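Local coordinates for ammonium transporter (Kuenenia stuttgartiensis, PDB 6EU6), which probably senses ammonium at the membrane as the Amt-type transporter part of an ammonium sensor histidine kinase, at residues A[58-67]-A[96-104]; A[173-184]-A[368-379]. All blocks are in the same frame, centred on the assembly; numbering follows the deposited sequence.

Interaction 1 of 2, residues A[58-67]-A[96-104]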
loop_
_atom_site.group_PDB
_atom_site.type_symbol
_atom_site.label_atom_id
_atom_site.label_comp_id
_atom_site.label_asym_id
_atom_site.label_seq_id
_atom_site.Cartn_x
_atom_site.Cartn_y
_atom_site.Cartn_z
ATOM N N PHE A 58 13.275 -13.296 -15.761
ATOM C CA PHE A 58 14.390 -12.559 -15.239
ATOM C C PHE A 58 15.189 -13.442 -14.282
ATOM O O PHE A 58 16.430 -13.370 -14.286
ATOM C CB PHE A 58 13.984 -11.281 -14.503
ATOM C CG PHE A 58 15.135 -10.333 -14.237
ATOM C CD1 PHE A 58 15.719 -9.636 -15.247
ATOM C CD2 PHE A 58 15.628 -10.170 -12.997
ATOM C CE1 PHE A 58 16.772 -8.769 -15.003
ATOM C CE2 PHE A 58 16.687 -9.313 -12.733
ATOM C CZ PHE A 58 17.234 -8.583 -13.743
ATOM N N PHE A 59 14.496 -14.275 -13.490
ATOM C CA PHE A 59 15.181 -15.263 -12.667
ATOM C C PHE A 59 16.042 -16.190 -13.554
ATOM O O PHE A 59 17.207 -16.469 -13.227
ATOM C CB PHE A 59 14.204 -16.069 -11.856
ATOM C CG PHE A 59 14.809 -17.245 -11.122
ATOM C CD1 PHE A 59 15.448 -17.080 -9.912
ATOM C CD2 PHE A 59 14.682 -18.516 -11.620
ATOM C CE1 PHE A 59 16.024 -18.166 -9.255
ATOM C CE2 PHE A 59 15.247 -19.599 -10.973
ATOM C CZ PHE A 59 15.934 -19.424 -9.816
ATOM N N SER A 60 15.501 -16.636 -14.668
ATOM C CA SER A 60 16.177 -17.707 -15.425
ATOM C C SER A 60 17.363 -17.146 -16.217
ATOM O O SER A 60 18.494 -17.676 -16.138
ATOM C CB SER A 60 15.209 -18.353 -16.409
ATOM O OG SER A 60 14.136 -18.898 -15.690
ATOM N N VAL A 61 17.093 -16.147 -17.036
ATOM C CA VAL A 61 18.155 -15.586 -17.884
ATOM C C VAL A 61 18.470 -14.127 -17.753
ATOM O O VAL A 61 19.662 -13.705 -17.879
ATOM C CB VAL A 61 17.944 -15.941 -19.362
ATOM C CG1 VAL A 61 17.722 -17.423 -19.496
ATOM C CG2 VAL A 61 16.783 -15.228 -19.932
ATOM N N GLY A 62 17.453 -13.321 -17.471
ATOM C CA GLY A 62 17.682 -11.868 -17.505
ATOM C C GLY A 62 18.756 -11.369 -16.567
ATOM O O GLY A 62 19.617 -10.572 -16.936
ATOM N N PHE A 63 18.699 -11.794 -15.303
ATOM C CA PHE A 63 19.649 -11.325 -14.347
ATOM C C PHE A 63 21.082 -11.691 -14.824
ATOM O O PHE A 63 22.013 -10.898 -14.654
ATOM C CB PHE A 63 19.386 -11.887 -12.966
ATOM C CG PHE A 63 20.315 -11.346 -11.902
ATOM C CD1 PHE A 63 20.002 -10.162 -11.209
ATOM C CD2 PHE A 63 21.524 -11.996 -11.581
ATOM C CE1 PHE A 63 20.840 -9.653 -10.254
ATOM C CE2 PHE A 63 22.392 -11.458 -10.672
ATOM C CZ PHE A 63 22.058 -10.295 -9.967
ATOM N N GLY A 64 21.258 -12.889 -15.378
ATOM C CA GLY A 64 22.598 -13.304 -15.780
ATOM C C GLY A 64 23.136 -12.462 -16.927
ATOM O O GLY A 64 24.229 -11.933 -16.847
ATOM N N PHE A 65 22.313 -12.267 -17.938
ATOM C CA PHE A 65 22.689 -11.424 -19.063
ATOM C C PHE A 65 23.053 -10.025 -18.610
ATOM O O PHE A 65 23.957 -9.396 -19.179
ATOM C CB PHE A 65 21.580 -11.306 -20.084
ATOM C CG PHE A 65 21.385 -12.509 -20.965
ATOM C CD1 PHE A 65 22.344 -13.506 -21.111
ATOM C CD2 PHE A 65 20.229 -12.618 -21.717
ATOM C CE1 PHE A 65 22.133 -14.608 -21.948
ATOM C CE2 PHE A 65 20.039 -13.679 -22.608
ATOM C CZ PHE A 65 20.999 -14.709 -22.722
ATOM N N MET A 66 22.337 -9.515 -17.607
ATOM C CA MET A 66 22.476 -8.138 -17.184
ATOM C C MET A 66 23.688 -7.924 -16.245
ATOM O O MET A 66 24.433 -6.960 -16.368
ATOM C CB MET A 66 21.207 -7.707 -16.426
ATOM C CG MET A 66 21.196 -6.206 -16.087
ATOM S SD MET A 66 19.438 -5.673 -15.947
ATOM C CE MET A 66 19.641 -3.946 -15.406
ATOM N N PHE A 67 23.846 -8.817 -15.287
ATOM C CA PHE A 67 24.808 -8.616 -14.209
ATOM C C PHE A 67 25.910 -9.696 -14.090
ATOM O O PHE A 67 26.834 -9.517 -13.271
ATOM C CB PHE A 67 24.066 -8.528 -12.859
ATOM C CG PHE A 67 23.256 -7.267 -12.723
ATOM C CD1 PHE A 67 23.885 -6.001 -12.605
ATOM C CD2 PHE A 67 21.890 -7.319 -12.751
ATOM C CE1 PHE A 67 23.099 -4.835 -12.546
ATOM C CE2 PHE A 67 21.120 -6.180 -12.611
ATOM C CZ PHE A 67 21.718 -4.939 -12.554
ATOM N N PHE A 96 19.662 -7.762 -3.598
ATOM C CA PHE A 96 20.005 -7.111 -4.857
ATOM C C PHE A 96 19.260 -7.791 -5.983
ATOM O O PHE A 96 18.730 -7.147 -6.877
ATOM C CB PHE A 96 21.486 -7.227 -5.109
ATOM C CG PHE A 96 21.921 -6.560 -6.361
ATOM C CD1 PHE A 96 22.161 -5.187 -6.398
ATOM C CD2 PHE A 96 22.075 -7.291 -7.516
ATOM C CE1 PHE A 96 22.601 -4.589 -7.584
ATOM C CE2 PHE A 96 22.486 -6.699 -8.713
ATOM C CZ PHE A 96 22.774 -5.348 -8.741
ATOM N N PHE A 97 19.277 -9.119 -5.996
ATOM C CA PHE A 97 18.642 -9.875 -7.055
ATOM C C PHE A 97 17.121 -9.553 -7.152
ATOM O O PHE A 97 16.604 -9.313 -8.256
ATOM C CB PHE A 97 18.822 -11.353 -6.798
ATOM C CG PHE A 97 18.469 -12.209 -7.947
ATOM C CD1 PHE A 97 17.193 -12.656 -8.136
ATOM C CD2 PHE A 97 19.460 -12.657 -8.804
ATOM C CE1 PHE A 97 16.858 -13.472 -9.198
ATOM C CE2 PHE A 97 19.138 -13.513 -9.836
ATOM C CZ PHE A 97 17.819 -13.895 -10.056
ATOM N N PHE A 98 16.446 -9.479 -6.000
ATOM C CA PHE A 98 15.027 -9.264 -6.040
ATOM C C PHE A 98 14.709 -7.830 -6.444
ATOM O O PHE A 98 13.747 -7.596 -7.187
ATOM C CB PHE A 98 14.378 -9.604 -4.692
ATOM C CG PHE A 98 12.875 -9.480 -4.715
ATOM C CD1 PHE A 98 12.106 -10.159 -5.670
ATOM C CD2 PHE A 98 12.232 -8.600 -3.878
ATOM C CE1 PHE A 98 10.734 -9.983 -5.766
ATOM C CE2 PHE A 98 10.847 -8.432 -3.955
ATOM C CZ PHE A 98 10.100 -9.131 -4.887
ATOM N N PHE A 99 15.485 -6.900 -5.905
ATOM C CA PHE A 99 15.434 -5.496 -6.312
ATOM C C PHE A 99 15.542 -5.312 -7.821
ATOM O O PHE A 99 14.692 -4.678 -8.454
ATOM C CB PHE A 99 16.477 -4.709 -5.552
ATOM C CG PHE A 99 16.364 -3.194 -5.719
ATOM C CD1 PHE A 99 15.425 -2.467 -5.028
ATOM C CD2 PHE A 99 17.199 -2.518 -6.566
ATOM C CE1 PHE A 99 15.342 -1.044 -5.173
ATOM C CE2 PHE A 99 17.136 -1.124 -6.699
ATOM C CZ PHE A 99 16.173 -0.382 -6.018
ATOM N N GLN A 100 16.489 -5.998 -8.426
ATOM C CA GLN A 100 16.648 -5.855 -9.846
ATOM C C GLN A 100 15.525 -6.616 -10.558
ATOM O O GLN A 100 15.151 -6.219 -11.623
ATOM C CB GLN A 100 18.027 -6.368 -10.298
ATOM C CG GLN A 100 19.224 -5.594 -9.733
ATOM C CD GLN A 100 19.229 -4.137 -10.214
ATOM O OE1 GLN A 100 18.730 -3.833 -11.264
ATOM N NE2 GLN A 100 19.750 -3.237 -9.395
ATOM N N MET A 101 14.971 -7.706 -9.982
ATOM C CA MET A 101 13.844 -8.365 -10.610
ATOM C C MET A 101 12.637 -7.435 -10.727
ATOM O O MET A 101 11.969 -7.394 -11.755
ATOM C CB MET A 101 13.449 -9.653 -9.836
ATOM C CG MET A 101 12.284 -10.408 -10.434
ATOM S SD MET A 101 11.920 -11.905 -9.453
ATOM C CE MET A 101 13.299 -12.856 -10.062
ATOM N N VAL A 102 12.324 -6.722 -9.640
ATOM C CA VAL A 102 11.166 -5.857 -9.717
ATOM C C VAL A 102 11.434 -4.646 -10.663
ATOM O O VAL A 102 10.509 -4.108 -11.254
ATOM C CB VAL A 102 10.623 -5.449 -8.326
ATOM C CG1 VAL A 102 10.167 -6.703 -7.570
ATOM C CG2 VAL A 102 11.620 -4.691 -7.492
ATOM N N PHE A 103 12.684 -4.179 -10.759
ATOM C CA PHE A 103 13.040 -3.252 -11.871
ATOM C C PHE A 103 12.679 -3.809 -13.254
ATOM O O PHE A 103 12.065 -3.143 -14.078
ATOM C CB PHE A 103 14.533 -2.854 -11.764
ATOM C CG PHE A 103 14.791 -1.685 -10.865
ATOM C CD1 PHE A 103 14.083 -1.522 -9.693
ATOM C CD2 PHE A 103 15.789 -0.792 -11.157
ATOM C CE1 PHE A 103 14.312 -0.448 -8.864
ATOM C CE2 PHE A 103 15.979 0.324 -10.360
ATOM C CZ PHE A 103 15.268 0.479 -9.200
ATOM N N ALA A 104 13.030 -5.068 -13.506
ATOM C CA ALA A 104 12.738 -5.686 -14.776
ATOM C C ALA A 104 11.216 -5.763 -14.982
ATOM O O ALA A 104 10.755 -5.519 -16.091
ATOM C CB ALA A 104 13.348 -7.097 -14.907
#

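Interaction 2 of 2, residues A[173-184]-A[368-379]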
loop_
_atom_site.group_PDB
_atom_site.type_symbol
_atom_site.label_atom_id
_atom_site.label_comp_id
_atom_site.label_asym_id
_atom_site.label_seq_id
_atom_site.Cartn_x
_atom_site.Cartn_y
_atom_site.Cartn_z
ATOM N N ILE A 173 13.738 2.410 -22.062
ATOM C CA ILE A 173 13.783 1.096 -22.697
ATOM C C ILE A 173 12.407 0.470 -22.823
ATOM O O ILE A 173 12.013 -0.003 -23.889
ATOM C CB ILE A 173 14.733 0.176 -21.900
ATOM C CG1 ILE A 173 16.192 0.616 -22.166
ATOM C CG2 ILE A 173 14.530 -1.301 -22.275
ATOM C CD1 ILE A 173 16.775 0.183 -23.532
ATOM N N GLY A 174 11.665 0.414 -21.715
ATOM C CA GLY A 174 10.308 -0.080 -21.771
ATOM C C GLY A 174 9.386 0.754 -22.645
ATOM O O GLY A 174 8.544 0.194 -23.347
ATOM N N GLY A 175 9.566 2.088 -22.635
ATOM C CA GLY A 175 8.693 2.988 -23.366
ATOM C C GLY A 175 8.897 2.853 -24.908
ATOM O O GLY A 175 7.927 2.889 -25.645
ATOM N N TRP A 176 10.144 2.699 -25.368
ATOM C CA TRP A 176 10.432 2.522 -26.809
ATOM C C TRP A 176 9.972 1.151 -27.326
ATOM O O TRP A 176 9.470 1.021 -28.457
ATOM C CB TRP A 176 11.940 2.754 -27.110
ATOM C CG TRP A 176 12.448 4.103 -26.721
ATOM C CD1 TRP A 176 13.654 4.374 -26.142
ATOM C CD2 TRP A 176 11.773 5.364 -26.817
ATOM N NE1 TRP A 176 13.763 5.696 -25.883
ATOM C CE2 TRP A 176 12.660 6.344 -26.319
ATOM C CE3 TRP A 176 10.554 5.785 -27.354
ATOM C CZ2 TRP A 176 12.335 7.675 -26.257
ATOM C CZ3 TRP A 176 10.249 7.125 -27.314
ATOM C CH2 TRP A 176 11.125 8.042 -26.755
ATOM N N PHE A 177 10.068 0.126 -26.483
ATOM C CA PHE A 177 9.479 -1.156 -26.802
ATOM C C PHE A 177 7.972 -1.054 -26.932
ATOM O O PHE A 177 7.390 -1.549 -27.900
ATOM C CB PHE A 177 9.860 -2.170 -25.733
ATOM C CG PHE A 177 9.487 -3.587 -26.078
ATOM C CD1 PHE A 177 10.063 -4.241 -27.166
ATOM C CD2 PHE A 177 8.530 -4.278 -25.316
ATOM C CE1 PHE A 177 9.688 -5.554 -27.499
ATOM C CE2 PHE A 177 8.195 -5.588 -25.623
ATOM C CZ PHE A 177 8.757 -6.219 -26.740
ATOM N N ALA A 178 7.340 -0.358 -25.989
ATOM C CA ALA A 178 5.939 -0.101 -26.054
ATOM C C ALA A 178 5.652 0.678 -27.359
ATOM O O ALA A 178 4.626 0.463 -27.980
ATOM C CB ALA A 178 5.485 0.742 -24.857
ATOM N N MET A 179 6.499 1.650 -27.709
ATOM C CA MET A 179 6.187 2.457 -28.875
ATOM C C MET A 179 6.178 1.602 -30.179
ATOM O O MET A 179 5.280 1.768 -31.022
ATOM C CB MET A 179 7.190 3.583 -29.060
ATOM C CG MET A 179 6.902 4.396 -30.300
ATOM S SD MET A 179 7.984 5.839 -30.311
ATOM C CE MET A 179 9.312 5.260 -31.266
ATOM N N ALA A 180 7.162 0.714 -30.319
ATOM C CA ALA A 180 7.128 -0.226 -31.414
ATOM C C ALA A 180 5.892 -1.073 -31.409
ATOM O O ALA A 180 5.273 -1.355 -32.455
ATOM C CB ALA A 180 8.364 -1.123 -31.384
ATOM N N ALA A 181 5.555 -1.587 -30.235
ATOM C CA ALA A 181 4.351 -2.411 -30.152
ATOM C C ALA A 181 3.062 -1.606 -30.548
ATOM O O ALA A 181 2.209 -2.115 -31.308
ATOM C CB ALA A 181 4.234 -3.020 -28.753
ATOM N N ALA A 182 2.936 -0.344 -30.097
ATOM C CA ALA A 182 1.778 0.426 -30.423
ATOM C C ALA A 182 1.676 0.667 -31.961
ATOM O O ALA A 182 0.583 0.744 -32.542
ATOM C CB ALA A 182 1.793 1.763 -29.711
ATOM N N ILE A 183 2.817 0.846 -32.569
ATOM C CA ILE A 183 2.895 1.067 -34.015
ATOM C C ILE A 183 2.471 -0.172 -34.779
ATOM O O ILE A 183 1.645 -0.108 -35.647
ATOM C CB ILE A 183 4.316 1.473 -34.469
ATOM C CG1 ILE A 183 4.531 2.933 -34.123
ATOM C CG2 ILE A 183 4.465 1.412 -36.003
ATOM C CD1 ILE A 183 5.980 3.384 -34.260
ATOM N N MET A 184 3.036 -1.307 -34.443
ATOM C CA MET A 184 2.730 -2.530 -35.124
ATOM C C MET A 184 1.320 -2.997 -34.854
ATOM O O MET A 184 0.718 -3.614 -35.723
ATOM C CB MET A 184 3.785 -3.562 -34.720
ATOM C CG MET A 184 5.186 -3.194 -35.210
ATOM S SD MET A 184 5.156 -3.082 -37.049
ATOM C CE MET A 184 4.637 -4.740 -37.369
ATOM N N PHE A 368 17.199 3.922 -27.600
ATOM C CA PHE A 368 16.166 3.997 -28.619
ATOM C C PHE A 368 16.436 3.018 -29.699
ATOM O O PHE A 368 15.560 2.268 -30.085
ATOM C CB PHE A 368 16.003 5.449 -29.159
ATOM C CG PHE A 368 14.946 5.577 -30.179
ATOM C CD1 PHE A 368 13.641 5.822 -29.815
ATOM C CD2 PHE A 368 15.234 5.366 -31.533
ATOM C CE1 PHE A 368 12.625 5.897 -30.746
ATOM C CE2 PHE A 368 14.212 5.449 -32.471
ATOM C CZ PHE A 368 12.911 5.720 -32.089
ATOM N N SER A 369 17.634 3.037 -30.261
ATOM C CA SER A 369 17.888 2.196 -31.444
ATOM C C SER A 369 17.739 0.730 -31.118
ATOM O O SER A 369 17.216 -0.056 -31.942
ATOM C CB SER A 369 19.313 2.438 -32.003
ATOM O OG SER A 369 19.480 3.825 -32.336
ATOM N N TRP A 370 18.278 0.335 -29.960
ATOM C CA TRP A 370 18.184 -1.040 -29.523
ATOM C C TRP A 370 16.718 -1.486 -29.242
ATOM O O TRP A 370 16.266 -2.488 -29.773
ATOM C CB TRP A 370 19.050 -1.176 -28.279
ATOM C CG TRP A 370 19.070 -2.565 -27.570
ATOM C CD1 TRP A 370 18.551 -2.863 -26.293
ATOM C CD2 TRP A 370 19.707 -3.748 -28.016
ATOM N NE1 TRP A 370 18.818 -4.186 -25.976
ATOM C CE2 TRP A 370 19.494 -4.757 -27.024
ATOM C CE3 TRP A 370 20.369 -4.103 -29.197
ATOM C CZ2 TRP A 370 20.004 -6.057 -27.158
ATOM C CZ3 TRP A 370 20.882 -5.413 -29.317
ATOM C CH2 TRP A 370 20.683 -6.369 -28.307
ATOM N N SER A 371 15.997 -0.748 -28.374
ATOM C CA SER A 371 14.692 -1.161 -27.923
ATOM C C SER A 371 13.604 -0.903 -28.950
ATOM O O SER A 371 12.821 -1.805 -29.257
ATOM C CB SER A 371 14.363 -0.558 -26.498
ATOM O OG SER A 371 13.072 -0.981 -26.119
ATOM N N PHE A 372 13.560 0.276 -29.569
ATOM C CA PHE A 372 12.608 0.457 -30.664
ATOM C C PHE A 372 12.970 -0.465 -31.843
ATOM O O PHE A 372 12.114 -1.089 -32.417
ATOM C CB PHE A 372 12.607 1.896 -31.092
ATOM C CG PHE A 372 11.584 2.196 -32.104
ATOM C CD1 PHE A 372 10.236 2.298 -31.740
ATOM C CD2 PHE A 372 11.955 2.383 -33.446
ATOM C CE1 PHE A 372 9.263 2.499 -32.693
ATOM C CE2 PHE A 372 10.982 2.604 -34.402
ATOM C CZ PHE A 372 9.639 2.691 -34.021
ATOM N N GLY A 373 14.229 -0.523 -32.255
ATOM C CA GLY A 373 14.565 -1.348 -33.413
ATOM C C GLY A 373 14.345 -2.844 -33.234
ATOM O O GLY A 373 13.735 -3.509 -34.074
ATOM N N LEU A 374 14.821 -3.403 -32.140
ATOM C CA LEU A 374 14.479 -4.801 -31.862
ATOM C C LEU A 374 12.994 -5.056 -31.614
ATOM O O LEU A 374 12.468 -6.136 -31.907
ATOM C CB LEU A 374 15.237 -5.345 -30.689
ATOM C CG LEU A 374 16.654 -5.803 -30.958
ATOM C CD1 LEU A 374 17.319 -6.296 -29.660
ATOM C CD2 LEU A 374 16.637 -6.940 -31.996
ATOM N N GLY A 375 12.318 -4.071 -31.063
ATOM C CA GLY A 375 10.905 -4.208 -30.840
ATOM C C GLY A 375 10.170 -4.222 -32.139
ATOM O O GLY A 375 9.253 -5.077 -32.326
ATOM N N MET A 376 10.552 -3.316 -33.057
ATOM C CA MET A 376 9.968 -3.393 -34.430
ATOM C C MET A 376 10.187 -4.771 -35.095
ATOM O O MET A 376 9.237 -5.379 -35.611
ATOM C CB MET A 376 10.473 -2.278 -35.349
ATOM C CG MET A 376 9.932 -0.894 -35.008
ATOM S SD MET A 376 8.123 -0.675 -35.102
ATOM C CE MET A 376 7.948 -0.824 -36.881
ATOM N N LEU A 377 11.405 -5.286 -35.032
ATOM C CA LEU A 377 11.709 -6.582 -35.594
ATOM C C LEU A 377 10.906 -7.689 -34.924
ATOM O O LEU A 377 10.362 -8.600 -35.559
ATOM C CB LEU A 377 13.227 -6.842 -35.495
ATOM C CG LEU A 377 13.965 -5.960 -36.531
ATOM C CD1 LEU A 377 15.491 -5.918 -36.416
ATOM C CD2 LEU A 377 13.582 -6.431 -37.929
ATOM N N PHE A 378 10.805 -7.585 -33.617
ATOM C CA PHE A 378 10.103 -8.632 -32.849
ATOM C C PHE A 378 8.663 -8.665 -33.214
ATOM O O PHE A 378 8.148 -9.749 -33.517
ATOM C CB PHE A 378 10.289 -8.451 -31.343
ATOM C CG PHE A 378 9.499 -9.413 -30.539
ATOM C CD1 PHE A 378 9.970 -10.692 -30.312
ATOM C CD2 PHE A 378 8.251 -9.052 -30.067
ATOM C CE1 PHE A 378 9.190 -11.646 -29.629
ATOM C CE2 PHE A 378 7.500 -9.961 -29.327
ATOM C CZ PHE A 378 7.967 -11.278 -29.129
ATOM N N PHE A 379 8.006 -7.500 -33.246
ATOM C CA PHE A 379 6.593 -7.511 -33.600
ATOM C C PHE A 379 6.333 -7.759 -35.098
ATOM O O PHE A 379 5.266 -8.264 -35.420
ATOM C CB PHE A 379 5.846 -6.277 -33.107
ATOM C CG PHE A 379 5.705 -6.285 -31.610
ATOM C CD1 PHE A 379 4.777 -7.148 -31.002
ATOM C CD2 PHE A 379 6.472 -5.487 -30.822
ATOM C CE1 PHE A 379 4.673 -7.246 -29.621
ATOM C CE2 PHE A 379 6.372 -5.562 -29.421
ATOM C CZ PHE A 379 5.449 -6.424 -28.828
#

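Interaction 1 of 2, residues A[58-67]-A[96-104]
F63 and F97 meet in a buried helix crossing of the largely helical Amt fold, where segments 58-67 and 96-104, on helices 40-67 and 93-114, run at 100° with axes 10.7 Å apart. So wide a gap suits phenylalanine, whose ring is long enough to span it and brings no polar atom to be satisfied. F97 CD2 lies over the centre of one F63 face, the ring centroids 4.2 Å apart and the planes tilted by 40°. Beyond it F67 offers a face to the edge of F96 in a T-shaped pair. At the other end the F58 ring is sandwiched between F63 N on one face and A104 CB on the other, a CH-pi contact of 3.8 Å to the ring centroid that a small methyl can make.

Q100 is a knob among F58, F63, M66 and F67. Its CB sits 4.0 Å from F58 CE2; CG then reaches to 3.5 Å from F67 CE2. The bend at chi2 (-64°) keeps the amide beside F67, where CD is 3.5 Å from F67 CZ. OE1 comes up to the rim of the ring, and NE2 makes a weak hydrogen bond to a bound MES buffer molecule. M244 and L240 of a second subunit pack on F59 and F97. Near F59, the M101 chain, bent at chi3, rests its methyl CE 3.8 Å from F59 CB.

Interaction 2 of 2, residues A[173-184]-A[368-379]
Knobs-into-holes packing joins helices 167-185 and 353-385, with F177 and F372 as knobs, and the seam runs out to I183 of the detergent pocket. The segments lie at 31° with axes 7.6 Å apart, an approach that small residues permit: A180 CB rests 3.5 Å from M376 N, and a side chain at G375 would crowd both F177 and A180. S371, its OG turned away from its own backbone N (chi1 179°), donates a hydrogen bond of 2.7 Å to I173 O, which also accepts from F177 N; serine thus ties the helices together without adding bulk. F368 drives its edge onto the face of the W176 indole, with planes 73° apart and F368 CD1 3.6 Å from W176 CD2. A leucine in place of W176 would probably leave the F368 edge without its aromatic face and open a gap beside it. Further along, A181 CB fits 3.4 Å from F379 CE2, and M184 SD touches M376 CE at 3.6 Å. I183 CD1 meets the edge of the F372 ring, while the bound nonyl maltoside touches the same isoleucine. Close approach over small residues such as A180 and G375 is characteristic of helix pairs in membrane bundles such as the Amt fold.

Overall arrangement
Interactions 1 and 2 have centres 21 Å apart and do not touch, their nearest atoms being about 8 Å apart, yet the same helices connect them. Helix 121-144 reaches both, through Y136 against M66, F103 and A104 and through I135 against F177 and S371. Helix 167-185, half of interaction 2, also sends V169 to M66 and V170 to F103, while L111 of helix 93-114 packs on F177. Their surroundings differ: interaction 1 is fully buried and meets a second subunit, with the side chain of Q100 about 3 Å from the MES, whereas interaction 2 meets no other chain and has the side chain of I183 about 4 Å from the ZDM detergent.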